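Side-chain contacts in uncharacterized protein (Treponema denticola ATCC 35404, PDB 6R9N), which serves as a di-iron sensor of iron(II) and oxygen for bacterial chemotaxis, working by stabilising an iron-peroxy species: residues A[82-87]-A[165-170]; A[141-146]-A[151-156]. One frame throughout, in Å; residues are numbered along the deposited sequence.

Contact 1 of 2, residues A[82-87]-A[165-170]. With FE (Fe (III) ion), chain D; FE (Fe (III) ion), chain C; O (oxygen atom), chain F; PER (peroxide ion), chain E.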
loop_
_atom_site.group_PDB
_atom_site.type_symbol
_atom_site.label_atom_id
_atom_site.label_comp_id
_atom_site.label_asym_id
_atom_site.label_seq_id
_atom_site.Cartn_x
_atom_site.Cartn_y
_atom_site.Cartn_z
ATOM N N ASP A 82 3.891 0.226 1.991
ATOM C CA ASP A 82 3.183 1.300 2.676
ATOM C C ASP A 82 4.126 2.395 3.181
ATOM O O ASP A 82 5.291 2.137 3.490
ATOM C CB ASP A 82 2.396 0.740 3.855
ATOM C CG ASP A 82 1.111 0.127 3.431
ATOM O OD1 ASP A 82 0.846 0.096 2.206
ATOM O OD2 ASP A 82 0.362 -0.315 4.316
ATOM N N PRO A 83 3.625 3.630 3.300
ATOM C CA PRO A 83 4.468 4.724 3.821
ATOM C C PRO A 83 4.967 4.514 5.244
ATOM O O PRO A 83 6.091 4.925 5.560
ATOM C CB PRO A 83 3.537 5.946 3.723
ATOM C CG PRO A 83 2.606 5.593 2.592
ATOM C CD PRO A 83 2.355 4.124 2.745
ATOM N N ASP A 84 4.187 3.889 6.125
ATOM C CA ASP A 84 4.746 3.624 7.452
ATOM C C ASP A 84 5.897 2.613 7.421
ATOM O O ASP A 84 6.588 2.457 8.431
ATOM C CB ASP A 84 3.637 3.162 8.413
ATOM C CG ASP A 84 2.949 1.883 7.957
ATOM O OD1 ASP A 84 2.721 1.740 6.748
ATOM O OD2 ASP A 84 2.638 1.008 8.795
ATOM N N VAL A 85 6.112 1.920 6.300
ATOM C CA VAL A 85 7.222 0.976 6.137
ATOM C C VAL A 85 8.426 1.640 5.495
ATOM O O VAL A 85 9.563 1.408 5.911
ATOM C CB VAL A 85 6.780 -0.248 5.296
ATOM C CG1 VAL A 85 7.991 -1.122 4.937
ATOM C CG2 VAL A 85 5.732 -1.066 6.019
ATOM N N SER A 86 8.165 2.421 4.445
ATOM C CA SER A 86 9.133 2.806 3.438
ATOM C C SER A 86 9.465 4.291 3.383
ATOM O O SER A 86 10.341 4.665 2.597
ATOM C CB SER A 86 8.598 2.394 2.059
ATOM O OG SER A 86 7.449 3.179 1.765
ATOM N N SER A 87 8.755 5.148 4.132
ATOM C CA SER A 87 8.860 6.600 3.930
ATOM C C SER A 87 10.293 7.133 4.043
ATOM O O SER A 87 10.644 8.105 3.363
ATOM C CB SER A 87 7.943 7.343 4.901
ATOM O OG SER A 87 8.143 6.903 6.231
ATOM N N SER A 165 6.608 -9.971 11.341
ATOM C CA SER A 165 5.393 -10.346 10.629
ATOM C C SER A 165 4.753 -9.193 9.854
ATOM O O SER A 165 3.659 -9.365 9.318
ATOM C CB SER A 165 4.380 -10.932 11.621
ATOM O OG SER A 165 4.083 -9.992 12.647
ATOM N N GLY A 166 5.402 -8.036 9.769
ATOM C CA GLY A 166 4.792 -6.921 9.066
ATOM C C GLY A 166 3.530 -6.462 9.771
ATOM O O GLY A 166 3.504 -6.295 10.989
ATOM N N ASP A 167 2.472 -6.218 8.995
ATOM C CA ASP A 167 1.200 -5.794 9.586
ATOM C C ASP A 167 0.471 -6.926 10.305
ATOM O O ASP A 167 -0.529 -6.668 10.977
ATOM C CB ASP A 167 0.272 -5.220 8.516
ATOM C CG ASP A 167 0.655 -3.823 8.098
ATOM O OD1 ASP A 167 1.350 -3.126 8.863
ATOM O OD2 ASP A 167 0.262 -3.422 6.984
ATOM N N ILE A 168 0.894 -8.175 10.122
ATOM C CA ILE A 168 0.191 -9.284 10.748
ATOM C C ILE A 168 0.496 -9.294 12.244
ATOM O O ILE A 168 1.659 -9.233 12.663
ATOM C CB ILE A 168 0.563 -10.603 10.051
ATOM C CG1 ILE A 168 0.147 -10.522 8.578
ATOM C CG2 ILE A 168 -0.122 -11.790 10.711
ATOM C CD1 ILE A 168 0.846 -11.517 7.669
ATOM N N GLY A 169 -0.556 -9.324 13.058
ATOM C CA GLY A 169 -0.423 -9.177 14.489
ATOM C C GLY A 169 -0.423 -7.743 14.969
ATOM O O GLY A 169 -0.396 -7.516 16.181
ATOM N N ALA A 170 -0.492 -6.771 14.055
ATOM C CA ALA A 170 -0.370 -5.372 14.439
ATOM C C ALA A 170 -1.480 -4.971 15.396
ATOM O O ALA A 170 -2.643 -5.344 15.222
ATOM C CB ALA A 170 -0.415 -4.474 13.204
HETATM FE FE FE D . 0.406 -1.742 5.743
HETATM FE FE FE C . 1.755 -0.971 8.824
HETATM O O O F . 1.965 -0.806 6.762
HETATM O O1 PER E . -0.494 -0.656 8.498
HETATM O O2 PER E . -1.136 -0.780 7.153
#

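Contact 2 of 2, residues A[141-146]-A[151-156]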
loop_
_atom_site.group_PDB
_atom_site.type_symbol
_atom_site.label_atom_id
_atom_site.label_comp_id
_atom_site.label_asym_id
_atom_site.label_seq_id
_atom_site.Cartn_x
_atom_site.Cartn_y
_atom_site.Cartn_z
ATOM N N CYS A 141 12.376 -15.098 3.871
ATOM C CA CYS A 141 11.285 -14.191 3.540
ATOM C C CYS A 141 10.005 -15.012 3.445
ATOM O O CYS A 141 9.923 -15.942 2.640
ATOM C CB CYS A 141 11.558 -13.488 2.209
ATOM S SG CYS A 141 12.983 -12.322 2.206
ATOM N N ILE A 142 9.007 -14.650 4.246
ATOM C CA ILE A 142 7.820 -15.473 4.464
ATOM C C ILE A 142 6.680 -14.870 3.652
ATOM O O ILE A 142 6.291 -13.726 3.919
ATOM C CB ILE A 142 7.446 -15.561 5.955
ATOM C CG1 ILE A 142 8.601 -16.144 6.782
ATOM C CG2 ILE A 142 6.153 -16.366 6.145
ATOM C CD1 ILE A 142 9.189 -17.461 6.214
ATOM N N PRO A 143 6.130 -15.584 2.673
ATOM C CA PRO A 143 5.010 -15.041 1.894
ATOM C C PRO A 143 3.849 -14.654 2.797
ATOM O O PRO A 143 3.346 -15.467 3.575
ATOM C CB PRO A 143 4.633 -16.203 0.964
ATOM C CG PRO A 143 5.834 -17.084 0.926
ATOM C CD PRO A 143 6.480 -16.956 2.265
ATOM N N SER A 144 3.387 -13.414 2.657
ATOM C CA SER A 144 2.313 -12.904 3.509
ATOM C C SER A 144 1.377 -12.053 2.689
ATOM O O SER A 144 0.911 -10.998 3.135
ATOM C CB SER A 144 2.874 -12.104 4.686
ATOM O OG SER A 144 3.811 -12.881 5.413
ATOM N N HIS A 145 1.096 -12.505 1.472
ATOM C CA HIS A 145 0.430 -11.675 0.489
ATOM C C HIS A 145 -1.042 -11.474 0.842
ATOM O O HIS A 145 -1.687 -12.329 1.458
ATOM C CB HIS A 145 0.591 -12.299 -0.902
ATOM C CG HIS A 145 2.018 -12.570 -1.264
ATOM N ND1 HIS A 145 2.965 -11.569 -1.352
ATOM C CD2 HIS A 145 2.665 -13.728 -1.541
ATOM C CE1 HIS A 145 4.132 -12.100 -1.678
ATOM N NE2 HIS A 145 3.977 -13.409 -1.795
ATOM N N PHE A 146 -1.562 -10.309 0.470
ATOM C CA PHE A 146 -2.969 -9.969 0.687
ATOM C C PHE A 146 -3.341 -9.913 2.166
ATOM O O PHE A 146 -4.520 -10.074 2.526
ATOM C CB PHE A 146 -3.894 -10.933 -0.065
ATOM C CG PHE A 146 -3.761 -10.823 -1.540
ATOM C CD1 PHE A 146 -4.274 -9.726 -2.206
ATOM C CD2 PHE A 146 -3.074 -11.780 -2.259
ATOM C CE1 PHE A 146 -4.127 -9.602 -3.578
ATOM C CE2 PHE A 146 -2.932 -11.661 -3.646
ATOM C CZ PHE A 146 -3.458 -10.580 -4.294
ATOM N N GLY A 151 1.745 -7.787 -2.320
ATOM C CA GLY A 151 3.128 -8.228 -2.221
ATOM C C GLY A 151 3.719 -7.864 -0.867
ATOM O O GLY A 151 4.244 -6.761 -0.688
ATOM N N GLN A 152 3.610 -8.769 0.105
ATOM C CA GLN A 152 4.117 -8.558 1.454
ATOM C C GLN A 152 4.873 -9.797 1.899
ATOM O O GLN A 152 4.424 -10.918 1.634
ATOM C CB GLN A 152 2.983 -8.272 2.474
ATOM C CG GLN A 152 3.492 -8.163 3.941
ATOM C CD GLN A 152 2.396 -7.893 5.005
ATOM O OE1 GLN A 152 2.506 -6.952 5.807
ATOM N NE2 GLN A 152 1.381 -8.744 5.051
ATOM N N PHE A 153 5.995 -9.594 2.606
ATOM C CA PHE A 153 6.718 -10.691 3.236
ATOM C C PHE A 153 6.979 -10.393 4.705
ATOM O O PHE A 153 7.171 -9.241 5.112
ATOM C CB PHE A 153 8.067 -10.984 2.528
ATOM C CG PHE A 153 7.905 -11.495 1.142
ATOM C CD1 PHE A 153 7.799 -12.860 0.903
ATOM C CD2 PHE A 153 7.815 -10.617 0.070
ATOM C CE1 PHE A 153 7.631 -13.341 -0.381
ATOM C CE2 PHE A 153 7.633 -11.095 -1.220
ATOM C CZ PHE A 153 7.535 -12.453 -1.442
ATOM N N GLY A 154 6.987 -11.447 5.496
ATOM C CA GLY A 154 7.622 -11.412 6.793
ATOM C C GLY A 154 9.052 -11.895 6.683
ATOM O O GLY A 154 9.483 -12.350 5.628
ATOM N N LEU A 155 9.802 -11.763 7.779
ATOM C CA LEU A 155 11.179 -12.249 7.819
ATOM C C LEU A 155 11.325 -13.123 9.050
ATOM O O LEU A 155 11.101 -12.657 10.174
ATOM C CB LEU A 155 12.189 -11.080 7.830
ATOM C CG LEU A 155 13.650 -11.367 7.449
ATOM C CD1 LEU A 155 14.376 -12.068 8.587
ATOM C CD2 LEU A 155 13.717 -12.232 6.141
ATOM N N TYR A 156 11.653 -14.390 8.831
ATOM C CA TYR A 156 11.859 -15.350 9.907
ATOM C C TYR A 156 13.356 -15.470 10.154
ATOM O O TYR A 156 14.109 -15.859 9.255
ATOM C CB TYR A 156 11.273 -16.713 9.561
ATOM C CG TYR A 156 11.366 -17.686 10.703
ATOM C CD1 TYR A 156 10.893 -17.338 11.963
ATOM C CD2 TYR A 156 11.914 -18.951 10.534
ATOM C CE1 TYR A 156 10.965 -18.222 13.023
ATOM C CE2 TYR A 156 11.988 -19.841 11.601
ATOM C CZ TYR A 156 11.512 -19.463 12.839
ATOM O OH TYR A 156 11.576 -20.324 13.906
#

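Contact 1 of 2, residues A[82-87]-A[165-170]
Asp-82 and Asp-167 meet through a shared iron(III) ion rather than directly. OD2 of Asp-82 binds the chain D iron at 2.0 Å, and OD2 of Asp-167 binds the same ion at 2.1 Å. These two carboxylate oxygens stay 4.1 Å apart, and the metal charge between them probably offsets their repulsion. The second carboxylate oxygen of Asp-82, OD1, turns from the iron and is hydrogen-bonded to Gln-81 of the second subunit. Asp-82 also stands at the N-cap position of helix 83-86, and its backbone O accepts from Ser-86 OG as well as from Val-85 N and Ser-86 N.

Asp-84 serves the other iron, that of chain C, which its OD2 binds at 2.2 Å. Its CG sits between the backbone N and the carbonyl carbon (chi1 60°), and this brings the carboxylate round to the metals beside that of Asp-82. OD1 of Asp-84 lies 2.7 Å from the bridging oxygen atom. Val-85 adds an apolar wall there, with CG2 3.8 Å from the same oxygen.

Asp-167 is the bridging carboxylate. Its OD1 binds the chain C iron at 2.2 Å while its OD2 holds the other. The oxygen atom and the peroxide also join the irons, with O1 of the peroxide on chain C and O2 on chain D. His-80 and His-148 complete one iron site, Gln-224 and His-225 the other.

The site is buried where two loop regions face each other. One follows strand 73-77 and leads into helix 83-86. The other follows strand 162-164 and turns twice, with Ile-168 packed on helix 232-242 and Phe-195 of helix 185-199 against Asp-167.

Contact 2 of 2, residues A[141-146]-A[151-156]
Ile-142 and Gly-154 form the hydrogen-bonded pair of this antiparallel ladder. Ile-142 N bonds Gly-154 O at 2.7 Å, and Gly-154 N bonds Ile-142 O at 2.9 Å. Ser-144 N then bonds Gln-152 O, beyond the last regular pair.

The extended side chain of Gln-152 comes back along Ser-144. Its CG is anti to the backbone N (chi1 175°), and NE2 donates to Ser-144 O at 3.0 Å with the acceptor in the amide plane. NE2 also bonds Met-147 O, and OE1 probably accepts from the backbone N of Asp-167. With partners at both ends, the rotation of the amide is probably fixed.

His-145 uses both ring nitrogens. ND1 accepts from Gln-152 N at 3.2 Å, a bond tilted from the ring plane, and NE2 bonds Asp-126 O. Accepting at ND1 and meeting a carbonyl at NE2 is consistent with a neutral ring protonated on NE2. CE1 of the imidazole edge points over one face of Phe-153, 3.4 Å from its CZ. The result is a T-shaped stack with the ring planes at 84°.

Phe-153 CD1 lies 4.0 Å from Cys-141 CB, and Pro-143 is beside the same ring. Leu-155 CD2 touches Cys-141 SG. Phe-77 of strand 73-77 covers this side. On the other face of the sheet, Ile-142 CG1 rests 3.9 Å from Tyr-156 CB, the two side chains running the same way, and Tyr-212 of helix 203-215 packs on Ile-142.

This is a beta hairpin in one of the two sheets of a metallo-beta-lactamase-type fold. The loop joining its strands carries the iron ligand His-148.

Overall arrangement
The centres of the two contacts are 11 Å apart. In chain order, 82-87 comes first, 141-146 and 151-156 follow, and 165-170 is last, so the hairpin of contact 2 lies wholly between the segments of contact 1. Segment 82-87 follows strand 73-77 of the seven-stranded sheet. The other three belong to the six-stranded sheet or to loops at its strand ends. The contacts meet at Gln-152 and Asp-167, and Ile-168 packs on Ser-144. Gln-152 is thus placed as a second-shell residue and may help position the bridging aspartate through its backbone. Both contacts also reach the second subunit, placing the iron site near the dimer interface.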